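NAD-dependent epimerase/dehydratase (Veillonella parvula, PDB 4HNG) probably binds NAD(P) in a Rossmann-type domain and may act as an NAD-dependent epimerase or dehydratase. Local coordinates at residues Q69-A74 against S96-R101. Sequence-based numbering, arbitrary orientation.
Sequences QAVTNA and SRKNIR
Two helix-to-strand turns of the Rossmann fold meet where Val-71, the last residue of helix 64-71, and Thr-72 just after it face Lys-98 and Ile-100, just past helix 85-97; the chain then enters the neighbouring parallel strands 76-79 and 102-108. Ile-100 sends its CD1 between two carbonyl oxygens. With its CG1 anti to the carbonyl carbon (chi1 -49°), its tip CD1 lies 3.3 Å from Val-71 O and equally near Ala-74 O, while Ala-74 CB is a looser neighbour. Val-71 O is already engaged by Ala-74 N (3.0 Å) in a type II turn, in which Asn-73 suits the positive-phi site. Asn-99, also at positive phi, is the C-prime residue of the Schellman motif that ends helix 85-97. Apolar Val-71 and Ile-100 suit the buried side, where both also touch Leu-95. Nearer the surface, Lys-98 bends at chi2 (-56°) to lay its methylenes across Val-71 CG2, with CG 4.1 Å away, and beside Thr-72 OG1, 3.6 Å from CD. The hydroxyl is hydrogen-bonded to Glu-68 O, and lysine meets it with the methylenes of its stem. Cut back to an alanine, this position would probably lose the methylenes over Val-71 CG2 and beside Thr-72 OG1, opening a gap between the turns. No direct hydrogen bond joins the segments; instead one water accepts from Asn-73 N at 3.1 Å and donates to Lys-98 O at 2.7 Å.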
loop_
_atom_site.group_PDB
_atom_site.type_symbol
_atom_site.label_atom_id
_atom_site.label_comp_id
_atom_site.label_asym_id
_atom_site.label_seq_id
_atom_site.Cartn_x
_atom_site.Cartn_y
_atom_site.Cartn_z
ATOM N N GLN A 69 -18.013 -6.803 4.576
ATOM C CA GLN A 69 -18.520 -7.244 3.279
ATOM C C GLN A 69 -17.411 -7.220 2.230
ATOM O O GLN A 69 -17.224 -8.188 1.487
ATOM C CB GLN A 69 -19.690 -6.367 2.819
ATOM C CG GLN A 69 -20.277 -6.779 1.476
ATOM C CD GLN A 69 -21.390 -5.853 1.003
ATOM O OE1 GLN A 69 -22.002 -5.133 1.795
ATOM N NE2 GLN A 69 -21.651 -5.869 -0.299
ATOM N N ALA A 70 -16.671 -6.117 2.186
ATOM C CA ALA A 70 -15.631 -5.926 1.177
ATOM C C ALA A 70 -14.502 -6.947 1.263
ATOM O O ALA A 70 -13.945 -7.345 0.244
ATOM C CB ALA A 70 -15.074 -4.511 1.248
ATOM N N VAL A 71 -14.164 -7.386 2.470
ATOM C CA VAL A 71 -13.059 -8.326 2.626
ATOM C C VAL A 71 -13.485 -9.795 2.724
ATOM O O VAL A 71 -12.633 -10.687 2.750
ATOM C CB VAL A 71 -12.141 -7.946 3.819
ATOM C CG1 VAL A 71 -11.635 -6.525 3.666
ATOM C CG2 VAL A 71 -12.870 -8.138 5.156
ATOM N N THR A 72 -14.790 -10.060 2.769
ATOM C CA THR A 72 -15.261 -11.446 2.819
ATOM C C THR A 72 -14.707 -12.231 1.632
ATOM O O THR A 72 -14.776 -11.777 0.492
ATOM C CB THR A 72 -16.801 -11.541 2.833
ATOM O OG1 THR A 72 -17.315 -10.871 3.991
ATOM C CG2 THR A 72 -17.251 -12.998 2.859
ATOM N N ASN A 73 -14.141 -13.402 1.903
ATOM C CA ASN A 73 -13.572 -14.235 0.841
ATOM C C ASN A 73 -12.444 -13.577 0.025
ATOM O O ASN A 73 -12.122 -14.026 -1.074
ATOM C CB ASN A 73 -14.672 -14.736 -0.102
ATOM C CG ASN A 73 -15.689 -15.622 0.601
ATOM O OD1 ASN A 73 -15.333 -16.487 1.405
ATOM N ND2 ASN A 73 -16.965 -15.407 0.299
ATOM N N ALA A 74 -11.848 -12.514 0.551
ATOM C CA ALA A 74 -10.635 -11.990 -0.060
ATOM C C ALA A 74 -9.524 -12.986 0.222
ATOM O O ALA A 74 -9.477 -13.579 1.299
ATOM C CB ALA A 74 -10.269 -10.617 0.521
ATOM N N SER A 96 -9.876 -9.974 10.904
ATOM C CA SER A 96 -9.979 -10.992 11.944
ATOM C C SER A 96 -11.319 -11.731 11.909
ATOM O O SER A 96 -11.371 -12.957 11.934
ATOM C CB SER A 96 -9.754 -10.379 13.330
ATOM O OG SER A 96 -9.874 -11.371 14.327
ATOM N N ARG A 97 -12.398 -10.965 11.807
ATOM C CA ARG A 97 -13.734 -11.537 11.814
ATOM C C ARG A 97 -14.022 -12.364 10.563
ATOM O O ARG A 97 -14.826 -13.299 10.613
ATOM C CB ARG A 97 -14.761 -10.417 11.968
ATOM C CG ARG A 97 -14.686 -9.722 13.315
ATOM C CD ARG A 97 -15.652 -8.550 13.388
ATOM N NE ARG A 97 -15.179 -7.504 14.294
ATOM C CZ ARG A 97 -15.826 -7.100 15.380
ATOM N NH1 ARG A 97 -16.990 -7.648 15.707
ATOM N NH2 ARG A 97 -15.309 -6.138 16.135
ATOM N N LYS A 98 -13.356 -12.037 9.457
ATOM C CA LYS A 98 -13.573 -12.760 8.206
ATOM C C LYS A 98 -12.471 -13.774 7.895
ATOM O O LYS A 98 -12.421 -14.343 6.800
ATOM C CB LYS A 98 -13.761 -11.780 7.041
ATOM C CG LYS A 98 -15.036 -10.954 7.170
ATOM C CD LYS A 98 -16.258 -11.863 7.308
ATOM C CE LYS A 98 -17.498 -11.083 7.688
ATOM N NZ LYS A 98 -18.673 -11.990 7.796
ATOM N N ASN A 99 -11.597 -14.003 8.870
ATOM C CA ASN A 99 -10.536 -15.006 8.747
ATOM C C ASN A 99 -9.586 -14.758 7.580
ATOM O O ASN A 99 -9.104 -15.702 6.954
ATOM C CB ASN A 99 -11.142 -16.405 8.654
ATOM C CG ASN A 99 -11.945 -16.768 9.888
ATOM O OD1 ASN A 99 -11.457 -16.662 11.014
ATOM N ND2 ASN A 99 -13.192 -17.174 9.685
ATOM N N ILE A 100 -9.315 -13.485 7.309
ATOM C CA ILE A 100 -8.409 -13.093 6.242
ATOM C C ILE A 100 -7.002 -12.902 6.811
ATOM O O ILE A 100 -6.829 -12.222 7.822
ATOM C CB ILE A 100 -8.878 -11.763 5.611
ATOM C CG1 ILE A 100 -10.376 -11.818 5.268
ATOM C CG2 ILE A 100 -8.013 -11.396 4.405
ATOM C CD1 ILE A 100 -10.761 -12.891 4.279
ATOM N N ARG A 101 -6.001 -13.485 6.156
ATOM C CA ARG A 101 -4.642 -13.539 6.711
ATOM C C ARG A 101 -3.632 -12.631 6.011
ATOM O O ARG A 101 -2.762 -12.052 6.657
ATOM C CB ARG A 101 -4.095 -14.973 6.674
ATOM C CG ARG A 101 -5.073 -16.071 7.073
ATOM C CD ARG A 101 -5.428 -16.048 8.545
ATOM N NE ARG A 101 -6.268 -17.195 8.890
ATOM C CZ ARG A 101 -6.998 -17.287 9.997
ATOM N NH1 ARG A 101 -7.005 -16.295 10.876
ATOM N NH2 ARG A 101 -7.730 -18.370 10.220
HETATM O O HOH W 1 -14.077 -14.755 4.668
#